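Local coordinates for 70 kDa protein (Xanthomonas sp., PDB 4B2N) that cleaves rubber oxidatively in a processive manner, as a dioxygenase that carries two covalently attached heme c groups, at residues S248-G253 with L596-D601; P281-T286 with P430-L435; R434-E439 with N493-P498. One frame throughout, in Å; residues are numbered along the deposited sequence.

Contact 1 of 3, residues S248-G253 with L596-D601; sequences SSDAIG and LYSMWD. With HEC (heme c), chain C.
Asp250 and Trp600 carry this buried contact, in which 248-253 runs between heme c and the start of helix 599-607. Ser249 OG accepts from Ala251 N, an ST turn, and the same hydroxyl lies 3.5 Å from CBC of the heme. At Asp250 the carbonyl O receives the indole Trp600 NE1 at 2.7 Å, nearly straight (160°), with the oxygen close to the indole plane and the N-H coming from above the carbonyl plane; Gly253 N closes a type I turn onto that oxygen from the opposite face, so two donors grip it. The Asp250 carboxylate is tilted 36° to the indole. Its OD1 takes Trp242 N, while OD2 receives a water at 2.9 Å that also bonds Ser598 OG, the N-cap oxygen that accepts from Asp601 N at 3.0 Å. Ala251 turns its CB to the porphyrin, 3.5 Å from the heme meso carbon CHD, and Ile252 sets CB 3.6 Å from the propionate oxygen O1D. Gly253 passes its backbone over one indole face, with its C 3.7 Å from Trp600 CD1. Trp600 also packs against Leu254 and Leu257 of helix 253-261 and Phe317 of helix 312-319.

Contact 2 of 3, residues P281-T286 with P430-L435; sequences PHAGMT and PRRMRL. With HEC (heme c), chain C.
Arg432 meets Ala283 and Thr286 on its way to a propionate of heme c. At its root the backbones are very close: Arg432 CA makes a CH...O contact to Ala283 O at 3.0 Å. Arg432 CB lies 3.6 Å from Ala283 O. CG leaves anti to the backbone N (chi1 164°) and, with the bend at chi2, CG and CD both lie alongside the Thr286 methyl, CG2, CD at 3.6 Å. NE then gives an almost straight bond (171°) to the propionate oxygen O1D at 2.7 Å, and NH2 reaches the second oxygen, O2D, at 2.9 Å. The carboxylate meets the guanidinium at its edge, O1D close to the plane, but is twisted out of coplanarity with it; the two bonds restrict its rotation. Leu435 CD2 lies over one guanidinium face. NH1 is taken by a salt bridge to Asp303. Thr286 OG1 adds a second donor to O1D, also at 2.7 Å. Around this root Ala283 CB packs on Leu435 CB at 3.8 Å, and a water joins His282 O to Arg431 O. Two-pronged arginine binding of a carboxylate, joined by a threonine hydroxyl, makes this a heme-propionate site, one that fastens heme c #1 to two loops.

Contact 3 of 3, residues R434-E439 with N493-P498; sequences RLMADE and NIWEEP
Ala437 and Pro498 bring the two loop backbones nearest, CA to CA 6.0 Å, where a type I turn from Arg434 to Ala437 presents its last residues to the extended 493-498. The side-chain motif is a Met-aromatic contact between Met436 and Trp495. Met436 lies over one face of the indole: CB makes a CH-pi contact to the centroid of the Trp495 five-membered ring at 3.8 Å, 26° off the normal. CG follows at 3.7 Å from Trp495 CE2. A bend at chi2 (-90°) lifts SD to 4.8 Å from that centroid, only 11° off the normal and so above the ring at a distance, and a second bend at chi3 brings CE back over Trp495 CG and CD2. The whole methionine is thus curled across the indole rather than touching it by its end alone. Leu435 reaches the benzene half of the indole obliquely, CD2 3.8 Å from Trp495 CZ2. Where the chains converge, the proline ring lies against the turn: Pro498 CD is 3.7 Å from Met436 O, and CG packs on Ala437 CA. Two helices border the pair: Ile255 of helix 253-261 touches both Met436 and Trp495, and Trp445 of helix 439-446 meets the Trp495 ring edge-to-face. Asp438 N-caps that same helix, and its Arg442 gives NH1 to both Met436 O and Ala437 O. No hydrogen bond passes directly between the segments; a water supplies the polar link, donating to Ala437 O at 2.7 Å and to Glu497 OE2 at 2.8 Å.

From the N terminus, 248-253 opens contact 1, which closes only at 596-601, spanning more than half the chain. Both other contacts fall inside that span: 281-286 meets 430-435 in contact 2, and 434-439 then starts contact 3, closed by 493-498. Contacts 2 and 3 thus follow each other, sharing Arg434 and Leu435. Contacts 1 and 2 both touch heme c and join through their backbones, Ser249 N lying 2.8 Å from Thr286 O. Leu435 ties all three, its CD2 3.5 Å from Ile252 CG1. Together they connect the heme-side loops to helices 253-261, 439-446 and 599-607.

Contact 1 of 3, residues S248-G253 with L596-D601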
loop_
_atom_site.group_PDB
_atom_site.type_symbol
_atom_site.label_atom_id
_atom_site.label_comp_id
_atom_site.label_asym_id
_atom_site.label_seq_id
_atom_site.Cartn_x
_atom_site.Cartn_y
_atom_site.Cartn_z
ATOM N N SER A 248 1.893 8.069 5.000
ATOM C CA SER A 248 1.622 7.982 3.554
ATOM C C SER A 248 2.894 8.384 2.837
ATOM O O SER A 248 3.788 9.023 3.459
ATOM C CB SER A 248 0.401 8.852 3.167
ATOM O OG SER A 248 0.683 10.219 3.479
ATOM N N SER A 249 3.009 8.034 1.558
ATOM C CA SER A 249 4.228 8.399 0.820
ATOM C C SER A 249 3.930 8.493 -0.679
ATOM O O SER A 249 2.843 8.072 -1.140
ATOM C CB SER A 249 5.318 7.329 1.045
ATOM O OG SER A 249 5.033 6.113 0.342
ATOM N N ASP A 250 4.957 8.871 -1.447
ATOM C CA ASP A 250 4.845 8.874 -2.913
ATOM C C ASP A 250 5.243 7.503 -3.505
ATOM O O ASP A 250 5.763 7.441 -4.627
ATOM C CB ASP A 250 5.656 10.009 -3.530
ATOM C CG ASP A 250 7.120 9.865 -3.277
ATOM O OD1 ASP A 250 7.485 8.798 -2.750
ATOM O OD2 ASP A 250 7.945 10.765 -3.633
ATOM N N ALA A 251 4.998 6.423 -2.749
ATOM C CA ALA A 251 5.389 5.069 -3.200
ATOM C C ALA A 251 4.857 4.859 -4.643
ATOM O O ALA A 251 5.588 4.415 -5.539
ATOM C CB ALA A 251 4.885 3.956 -2.213
ATOM N N ILE A 252 3.558 5.094 -4.854
ATOM C CA ILE A 252 2.975 4.824 -6.148
ATOM C C ILE A 252 3.577 5.652 -7.324
ATOM O O ILE A 252 3.478 5.208 -8.468
ATOM C CB ILE A 252 1.412 4.989 -6.090
ATOM C CG1 ILE A 252 0.714 4.193 -7.195
ATOM C CG2 ILE A 252 1.032 6.431 -6.167
ATOM C CD1 ILE A 252 1.031 2.721 -7.136
ATOM N N GLY A 253 4.277 6.770 -6.989
ATOM C CA GLY A 253 5.029 7.625 -7.968
ATOM C C GLY A 253 6.036 6.754 -8.686
ATOM O O GLY A 253 6.474 7.084 -9.806
ATOM N N LEU A 596 7.855 19.682 -0.643
ATOM C CA LEU A 596 7.859 19.770 -2.089
ATOM C C LEU A 596 8.778 18.757 -2.748
ATOM O O LEU A 596 8.623 18.499 -3.892
ATOM C CB LEU A 596 8.243 21.169 -2.544
ATOM C CG LEU A 596 7.289 22.270 -2.079
ATOM C CD1 LEU A 596 7.890 23.605 -2.485
ATOM C CD2 LEU A 596 5.878 22.114 -2.663
ATOM N N TYR A 597 9.737 18.184 -2.030
ATOM C CA TYR A 597 10.703 17.339 -2.724
ATOM C C TYR A 597 10.139 16.024 -3.280
ATOM O O TYR A 597 9.381 15.330 -2.604
ATOM C CB TYR A 597 11.878 17.028 -1.832
ATOM C CG TYR A 597 13.039 16.388 -2.556
ATOM C CD1 TYR A 597 13.857 17.149 -3.430
ATOM C CD2 TYR A 597 13.332 15.015 -2.380
ATOM C CE1 TYR A 597 14.903 16.598 -4.098
ATOM C CE2 TYR A 597 14.382 14.446 -3.063
ATOM C CZ TYR A 597 15.176 15.239 -3.924
ATOM O OH TYR A 597 16.236 14.661 -4.540
ATOM N N SER A 598 10.596 15.655 -4.488
ATOM C CA SER A 598 10.243 14.371 -5.085
ATOM C C SER A 598 11.535 13.706 -5.442
ATOM O O SER A 598 12.220 14.136 -6.393
ATOM C CB SER A 598 9.491 14.571 -6.357
ATOM O OG SER A 598 9.330 13.318 -7.031
ATOM N N MET A 599 11.869 12.644 -4.715
ATOM C CA MET A 599 13.060 11.859 -5.062
ATOM C C MET A 599 12.892 11.281 -6.480
ATOM O O MET A 599 13.815 11.265 -7.248
ATOM C CB MET A 599 13.244 10.791 -4.023
ATOM C CG MET A 599 14.458 9.968 -4.244
ATOM S SD MET A 599 15.922 10.793 -3.670
ATOM C CE MET A 599 15.707 10.510 -1.949
ATOM N N TRP A 600 11.705 10.743 -6.802
ATOM C CA TRP A 600 11.508 10.132 -8.128
ATOM C C TRP A 600 11.797 11.106 -9.255
ATOM O O TRP A 600 12.556 10.739 -10.181
ATOM C CB TRP A 600 10.089 9.609 -8.352
ATOM C CG TRP A 600 9.552 8.645 -7.297
ATOM C CD1 TRP A 600 8.342 8.769 -6.624
ATOM C CD2 TRP A 600 10.120 7.372 -6.857
ATOM N NE1 TRP A 600 8.150 7.709 -5.768
ATOM C CE2 TRP A 600 9.186 6.814 -5.882
ATOM C CE3 TRP A 600 11.282 6.663 -7.138
ATOM C CZ2 TRP A 600 9.442 5.628 -5.212
ATOM C CZ3 TRP A 600 11.478 5.419 -6.518
ATOM C CH2 TRP A 600 10.616 4.931 -5.551
ATOM N N ASP A 601 11.229 12.334 -9.160
ATOM C CA ASP A 601 11.514 13.391 -10.152
ATOM C C ASP A 601 12.995 13.652 -10.365
ATOM O O ASP A 601 13.436 13.800 -11.504
ATOM C CB ASP A 601 10.834 14.700 -9.818
ATOM C CG ASP A 601 9.320 14.594 -9.919
ATOM O OD1 ASP A 601 8.787 13.632 -10.503
ATOM O OD2 ASP A 601 8.666 15.504 -9.417
HETATM FE FE HEC C . 3.336 -1.668 -1.324
HETATM C CHA HEC C . 0.171 -1.185 -2.713
HETATM C CHB HEC C . 3.095 -5.118 -1.956
HETATM C CHC HEC C . 6.752 -2.158 -0.616
HETATM C CHD HEC C . 3.389 1.485 -0.150
HETATM N NA HEC C . 2.032 -2.856 -2.147
HETATM C C1A HEC C . 0.694 -2.528 -2.522
HETATM C C2A HEC C . -0.131 -3.694 -2.797
HETATM C C3A HEC C . 0.680 -4.850 -2.600
HETATM C C4A HEC C . 1.976 -4.303 -2.182
HETATM C CMA HEC C . 0.255 -6.301 -2.709
HETATM C CAA HEC C . -1.619 -3.756 -3.229
HETATM C CBA HEC C . -2.439 -3.557 -1.952
HETATM C CGA HEC C . -3.923 -3.410 -2.232
HETATM O O1A HEC C . -4.364 -2.654 -3.165
HETATM O O2A HEC C . -4.639 -4.016 -1.430
HETATM N NB HEC C . 4.622 -3.257 -1.403
HETATM C C1B HEC C . 4.366 -4.559 -1.572
HETATM C C2B HEC C . 5.511 -5.453 -1.487
HETATM C C3B HEC C . 6.571 -4.596 -1.119
HETATM C C4B HEC C . 5.927 -3.291 -1.022
HETATM C CMB HEC C . 5.407 -6.902 -1.750
HETATM C CAB HEC C . 8.035 -4.894 -0.932
HETATM C CBB HEC C . 8.704 -5.352 -2.099
HETATM N NC HEC C . 4.832 -0.639 -0.530
HETATM C C1C HEC C . 6.176 -0.873 -0.301
HETATM C C2C HEC C . 6.869 0.253 0.375
HETATM C C3C HEC C . 5.848 1.319 0.466
HETATM C C4C HEC C . 4.634 0.739 -0.103
HETATM C CMC HEC C . 8.345 0.235 0.755
HETATM C CAC HEC C . 5.983 2.708 1.010
HETATM C CBC HEC C . 7.153 3.413 0.711
HETATM N ND HEC C . 2.006 -0.130 -1.447
HETATM C C1D HEC C . 2.211 1.073 -0.913
HETATM C C2D HEC C . 1.125 1.979 -1.104
HETATM C C3D HEC C . 0.198 1.199 -1.862
HETATM C C4D HEC C . 0.853 -0.092 -2.041
HETATM C CMD HEC C . 0.927 3.384 -0.660
HETATM C CAD HEC C . -1.069 1.732 -2.433
HETATM C CBD HEC C . -0.484 2.471 -3.699
HETATM C CGD HEC C . -1.594 3.216 -4.404
HETATM O O1D HEC C . -1.708 4.462 -4.280
HETATM O O2D HEC C . -2.440 2.493 -5.030
HETATM O O HOH W 1 7.145 12.218 -6.068
HETATM O O HOH W 2 6.889 13.271 -2.957
#

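Contact 2 of 3, residues P281-T286 with P430-L435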
loop_
_atom_site.group_PDB
_atom_site.type_symbol
_atom_site.label_atom_id
_atom_site.label_comp_id
_atom_site.label_asym_id
_atom_site.label_seq_id
_atom_site.Cartn_x
_atom_site.Cartn_y
_atom_site.Cartn_z
ATOM N N PRO A 281 0.669 14.627 -13.680
ATOM C CA PRO A 281 0.586 15.317 -12.387
ATOM C C PRO A 281 0.988 14.353 -11.222
ATOM O O PRO A 281 0.789 13.136 -11.335
ATOM C CB PRO A 281 -0.907 15.760 -12.351
ATOM C CG PRO A 281 -1.568 14.576 -13.008
ATOM C CD PRO A 281 -0.655 14.216 -14.182
ATOM N N HIS A 282 1.623 14.878 -10.178
ATOM C CA HIS A 282 1.951 14.101 -8.976
ATOM C C HIS A 282 0.683 13.468 -8.410
ATOM O O HIS A 282 -0.380 14.133 -8.295
ATOM C CB HIS A 282 2.623 15.030 -7.977
ATOM C CG HIS A 282 3.296 14.320 -6.799
ATOM N ND1 HIS A 282 2.593 13.629 -5.854
ATOM C CD2 HIS A 282 4.650 14.269 -6.391
ATOM C CE1 HIS A 282 3.444 13.126 -4.921
ATOM N NE2 HIS A 282 4.704 13.526 -5.239
ATOM N N ALA A 283 0.752 12.175 -8.075
ATOM C CA ALA A 283 -0.433 11.479 -7.574
ATOM C C ALA A 283 -0.808 11.783 -6.067
ATOM O O ALA A 283 -1.856 11.347 -5.590
ATOM C CB ALA A 283 -0.318 9.983 -7.845
ATOM N N GLY A 284 0.008 12.578 -5.377
ATOM C CA GLY A 284 -0.171 12.826 -3.957
ATOM C C GLY A 284 0.475 11.711 -3.118
ATOM O O GLY A 284 1.099 10.785 -3.640
ATOM N N MET A 285 0.208 11.752 -1.829
ATOM C CA MET A 285 0.653 10.732 -0.932
ATOM C C MET A 285 -0.451 9.669 -0.900
ATOM O O MET A 285 -1.616 9.985 -0.816
ATOM C CB MET A 285 0.859 11.310 0.450
ATOM C CG MET A 285 1.841 12.479 0.473
ATOM S SD MET A 285 3.502 11.888 0.044
ATOM C CE MET A 285 3.792 12.758 -1.453
ATOM N N THR A 286 -0.048 8.400 -0.906
ATOM C CA THR A 286 -0.988 7.379 -0.474
ATOM C C THR A 286 -0.485 6.539 0.679
ATOM O O THR A 286 0.762 6.410 0.906
ATOM C CB THR A 286 -1.566 6.514 -1.594
ATOM O OG1 THR A 286 -0.538 5.736 -2.188
ATOM C CG2 THR A 286 -2.348 7.426 -2.619
ATOM N N PRO A 430 -8.887 13.757 -5.149
ATOM C CA PRO A 430 -8.751 13.140 -6.479
ATOM C C PRO A 430 -7.344 13.063 -7.033
ATOM O O PRO A 430 -7.207 12.600 -8.151
ATOM C CB PRO A 430 -9.522 14.093 -7.375
ATOM C CG PRO A 430 -9.290 15.433 -6.723
ATOM C CD PRO A 430 -9.285 15.189 -5.233
ATOM N N ARG A 431 -6.295 13.493 -6.326
ATOM C CA ARG A 431 -4.987 13.586 -7.007
ATOM C C ARG A 431 -4.524 12.187 -7.389
ATOM O O ARG A 431 -3.922 12.004 -8.462
ATOM C CB ARG A 431 -3.858 14.178 -6.158
ATOM C CG ARG A 431 -4.078 15.604 -5.658
ATOM C CD ARG A 431 -4.347 16.529 -6.858
ATOM N NE ARG A 431 -4.383 17.924 -6.417
ATOM C CZ ARG A 431 -4.411 18.988 -7.218
ATOM N NH1 ARG A 431 -4.388 18.833 -8.538
ATOM N NH2 ARG A 431 -4.440 20.218 -6.672
ATOM N N ARG A 432 -4.773 11.212 -6.504
ATOM C CA ARG A 432 -4.239 9.885 -6.740
ATOM C C ARG A 432 -4.876 9.262 -8.020
ATOM O O ARG A 432 -4.227 8.584 -8.777
ATOM C CB ARG A 432 -4.567 8.978 -5.532
ATOM C CG ARG A 432 -4.410 7.455 -5.776
ATOM C CD ARG A 432 -2.954 7.124 -6.205
ATOM N NE ARG A 432 -2.846 5.685 -6.388
ATOM C CZ ARG A 432 -3.270 5.043 -7.481
ATOM N NH1 ARG A 432 -3.701 5.743 -8.548
ATOM N NH2 ARG A 432 -3.198 3.710 -7.554
ATOM N N MET A 433 -6.168 9.472 -8.237
ATOM C CA MET A 433 -6.792 8.839 -9.379
ATOM C C MET A 433 -6.278 9.342 -10.758
ATOM O O MET A 433 -6.552 8.707 -11.793
ATOM C CB MET A 433 -8.329 8.858 -9.274
ATOM C CG MET A 433 -8.944 10.163 -9.673
ATOM S SD MET A 433 -10.567 9.515 -9.981
ATOM C CE MET A 433 -10.451 8.907 -11.661
ATOM N N ARG A 434 -5.470 10.390 -10.771
ATOM C CA ARG A 434 -4.804 10.856 -11.992
ATOM C C ARG A 434 -3.455 10.195 -12.316
ATOM O O ARG A 434 -2.843 10.465 -13.357
ATOM C CB ARG A 434 -4.591 12.386 -11.919
ATOM C CG ARG A 434 -5.712 13.135 -11.180
ATOM C CD ARG A 434 -6.899 13.392 -12.070
ATOM N NE ARG A 434 -8.059 14.088 -11.468
ATOM C CZ ARG A 434 -8.062 15.274 -10.844
ATOM N NH1 ARG A 434 -6.941 15.943 -10.584
ATOM N NH2 ARG A 434 -9.219 15.770 -10.408
ATOM N N LEU A 435 -2.955 9.364 -11.419
ATOM C CA LEU A 435 -1.674 8.746 -11.661
ATOM C C LEU A 435 -1.539 8.169 -13.095
ATOM O O LEU A 435 -0.565 8.469 -13.802
ATOM C CB LEU A 435 -1.400 7.661 -10.619
ATOM C CG LEU A 435 -0.194 6.756 -10.884
ATOM C CD1 LEU A 435 1.096 7.398 -10.429
ATOM C CD2 LEU A 435 -0.437 5.413 -10.216
HETATM FE FE HEC C . 3.336 -1.668 -1.324
HETATM C CHA HEC C . 0.171 -1.185 -2.713
HETATM C CHB HEC C . 3.095 -5.118 -1.956
HETATM C CHC HEC C . 6.752 -2.158 -0.616
HETATM C CHD HEC C . 3.389 1.485 -0.150
HETATM N NA HEC C . 2.032 -2.856 -2.147
HETATM C C1A HEC C . 0.694 -2.528 -2.522
HETATM C C2A HEC C . -0.131 -3.694 -2.797
HETATM C C3A HEC C . 0.680 -4.850 -2.600
HETATM C C4A HEC C . 1.976 -4.303 -2.182
HETATM C CMA HEC C . 0.255 -6.301 -2.709
HETATM C CAA HEC C . -1.619 -3.756 -3.229
HETATM C CBA HEC C . -2.439 -3.557 -1.952
HETATM C CGA HEC C . -3.923 -3.410 -2.232
HETATM O O1A HEC C . -4.364 -2.654 -3.165
HETATM O O2A HEC C . -4.639 -4.016 -1.430
HETATM N NB HEC C . 4.622 -3.257 -1.403
HETATM C C1B HEC C . 4.366 -4.559 -1.572
HETATM C C2B HEC C . 5.511 -5.453 -1.487
HETATM C C3B HEC C . 6.571 -4.596 -1.119
HETATM C C4B HEC C . 5.927 -3.291 -1.022
HETATM C CMB HEC C . 5.407 -6.902 -1.750
HETATM C CAB HEC C . 8.035 -4.894 -0.932
HETATM C CBB HEC C . 8.704 -5.352 -2.099
HETATM N NC HEC C . 4.832 -0.639 -0.530
HETATM C C1C HEC C . 6.176 -0.873 -0.301
HETATM C C2C HEC C . 6.869 0.253 0.375
HETATM C C3C HEC C . 5.848 1.319 0.466
HETATM C C4C HEC C . 4.634 0.739 -0.103
HETATM C CMC HEC C . 8.345 0.235 0.755
HETATM C CAC HEC C . 5.983 2.708 1.010
HETATM C CBC HEC C . 7.153 3.413 0.711
HETATM N ND HEC C . 2.006 -0.130 -1.447
HETATM C C1D HEC C . 2.211 1.073 -0.913
HETATM C C2D HEC C . 1.125 1.979 -1.104
HETATM C C3D HEC C . 0.198 1.199 -1.862
HETATM C C4D HEC C . 0.853 -0.092 -2.041
HETATM C CMD HEC C . 0.927 3.384 -0.660
HETATM C CAD HEC C . -1.069 1.732 -2.433
HETATM C CBD HEC C . -0.484 2.471 -3.699
HETATM C CGD HEC C . -1.594 3.216 -4.404
HETATM O O1D HEC C . -1.708 4.462 -4.280
HETATM O O2D HEC C . -2.440 2.493 -5.030
HETATM O O HOH W 3 -2.815 14.169 -9.810
#

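Contact 3 of 3, residues R434-E439 with N493-P498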
loop_
_atom_site.group_PDB
_atom_site.type_symbol
_atom_site.label_atom_id
_atom_site.label_comp_id
_atom_site.label_asym_id
_atom_site.label_seq_id
_atom_site.Cartn_x
_atom_site.Cartn_y
_atom_site.Cartn_z
ATOM N N ARG A 434 -5.470 10.390 -10.771
ATOM C CA ARG A 434 -4.804 10.856 -11.992
ATOM C C ARG A 434 -3.455 10.195 -12.316
ATOM O O ARG A 434 -2.843 10.465 -13.357
ATOM C CB ARG A 434 -4.591 12.386 -11.919
ATOM C CG ARG A 434 -5.712 13.135 -11.180
ATOM C CD ARG A 434 -6.899 13.392 -12.070
ATOM N NE ARG A 434 -8.059 14.088 -11.468
ATOM C CZ ARG A 434 -8.062 15.274 -10.844
ATOM N NH1 ARG A 434 -6.941 15.943 -10.584
ATOM N NH2 ARG A 434 -9.219 15.770 -10.408
ATOM N N LEU A 435 -2.955 9.364 -11.419
ATOM C CA LEU A 435 -1.674 8.746 -11.661
ATOM C C LEU A 435 -1.539 8.169 -13.095
ATOM O O LEU A 435 -0.565 8.469 -13.802
ATOM C CB LEU A 435 -1.400 7.661 -10.619
ATOM C CG LEU A 435 -0.194 6.756 -10.884
ATOM C CD1 LEU A 435 1.096 7.398 -10.429
ATOM C CD2 LEU A 435 -0.437 5.413 -10.216
ATOM N N MET A 436 -2.456 7.319 -13.528
ATOM C CA MET A 436 -2.177 6.812 -14.876
ATOM C C MET A 436 -3.340 7.202 -15.806
ATOM O O MET A 436 -3.748 6.428 -16.665
ATOM C CB MET A 436 -1.965 5.309 -14.808
ATOM C CG MET A 436 -0.589 4.930 -14.248
ATOM S SD MET A 436 0.670 4.760 -15.496
ATOM C CE MET A 436 0.298 3.178 -16.272
ATOM N N ALA A 437 -3.884 8.398 -15.575
ATOM C CA ALA A 437 -4.968 8.892 -16.374
ATOM C C ALA A 437 -4.627 9.016 -17.888
ATOM O O ALA A 437 -5.519 8.830 -18.730
ATOM C CB ALA A 437 -5.480 10.242 -15.815
ATOM N N ASP A 438 -3.379 9.297 -18.213
ATOM C CA ASP A 438 -2.925 9.520 -19.608
ATOM C C ASP A 438 -2.780 8.199 -20.387
ATOM O O ASP A 438 -1.995 7.305 -19.968
ATOM C CB ASP A 438 -1.570 10.233 -19.562
ATOM C CG ASP A 438 -1.163 10.830 -20.884
ATOM O OD1 ASP A 438 -1.147 10.154 -21.944
ATOM O OD2 ASP A 438 -0.787 12.020 -20.847
ATOM N N GLU A 439 -3.476 8.097 -21.534
ATOM C CA GLU A 439 -3.438 6.914 -22.391
ATOM C C GLU A 439 -2.012 6.527 -22.722
ATOM O O GLU A 439 -1.705 5.327 -22.867
ATOM C CB GLU A 439 -4.253 7.160 -23.681
ATOM C CG GLU A 439 -4.222 6.040 -24.725
ATOM C CD GLU A 439 -5.091 4.831 -24.330
ATOM O OE1 GLU A 439 -5.777 4.885 -23.282
ATOM O OE2 GLU A 439 -5.097 3.793 -25.043
ATOM N N ASN A 493 -2.553 -8.028 -18.513
ATOM C CA ASN A 493 -2.489 -7.339 -17.191
ATOM C C ASN A 493 -2.466 -5.849 -17.389
ATOM O O ASN A 493 -1.535 -5.113 -17.011
ATOM C CB ASN A 493 -1.300 -7.811 -16.323
ATOM C CG ASN A 493 -1.323 -7.206 -14.922
ATOM O OD1 ASN A 493 -2.396 -7.105 -14.271
ATOM N ND2 ASN A 493 -0.157 -6.704 -14.473
ATOM N N ILE A 494 -3.562 -5.399 -17.960
ATOM C CA ILE A 494 -3.773 -4.044 -18.422
ATOM C C ILE A 494 -3.929 -3.125 -17.218
ATOM O O ILE A 494 -4.708 -3.443 -16.301
ATOM C CB ILE A 494 -5.170 -4.001 -19.151
ATOM C CG1 ILE A 494 -5.090 -4.784 -20.439
ATOM C CG2 ILE A 494 -5.550 -2.559 -19.462
ATOM C CD1 ILE A 494 -3.887 -4.371 -21.275
ATOM N N TRP A 495 -3.294 -1.950 -17.246
ATOM C CA TRP A 495 -3.589 -0.917 -16.243
ATOM C C TRP A 495 -4.911 -0.252 -16.635
ATOM O O TRP A 495 -4.919 0.506 -17.594
ATOM C CB TRP A 495 -2.499 0.138 -16.256
ATOM C CG TRP A 495 -2.629 1.036 -15.029
ATOM C CD1 TRP A 495 -3.645 1.981 -14.732
ATOM C CD2 TRP A 495 -1.780 0.999 -13.832
ATOM N NE1 TRP A 495 -3.453 2.512 -13.476
ATOM C CE2 TRP A 495 -2.363 1.958 -12.875
ATOM C CE3 TRP A 495 -0.628 0.277 -13.455
ATOM C CZ2 TRP A 495 -1.794 2.188 -11.647
ATOM C CZ3 TRP A 495 -0.080 0.502 -12.178
ATOM C CH2 TRP A 495 -0.626 1.459 -11.313
ATOM N N GLU A 496 -6.017 -0.537 -15.952
ATOM C CA GLU A 496 -7.319 0.052 -16.341
ATOM C C GLU A 496 -7.345 1.566 -16.306
ATOM O O GLU A 496 -6.700 2.197 -15.470
ATOM C CB GLU A 496 -8.465 -0.442 -15.444
ATOM C CG GLU A 496 -8.779 -1.898 -15.717
ATOM C CD GLU A 496 -9.351 -2.171 -17.129
ATOM O OE1 GLU A 496 -10.173 -1.382 -17.633
ATOM O OE2 GLU A 496 -9.040 -3.240 -17.706
ATOM N N GLU A 497 -8.084 2.160 -17.219
ATOM C CA GLU A 497 -8.221 3.592 -17.159
ATOM C C GLU A 497 -8.867 3.964 -15.785
ATOM O O GLU A 497 -9.856 3.375 -15.413
ATOM C CB GLU A 497 -9.101 4.044 -18.317
ATOM C CG GLU A 497 -9.282 5.525 -18.263
ATOM C CD GLU A 497 -9.872 6.072 -19.519
ATOM O OE1 GLU A 497 -10.290 5.259 -20.363
ATOM O OE2 GLU A 497 -9.830 7.318 -19.656
ATOM N N PRO A 498 -8.300 4.947 -15.048
ATOM C CA PRO A 498 -8.947 5.201 -13.758
ATOM C C PRO A 498 -10.311 5.837 -13.818
ATOM O O PRO A 498 -10.515 6.714 -14.635
ATOM C CB PRO A 498 -7.998 6.130 -13.036
ATOM C CG PRO A 498 -7.002 6.630 -14.013
ATOM C CD PRO A 498 -7.090 5.750 -15.244
HETATM O O HOH W 4 -8.105 8.880 -18.113
#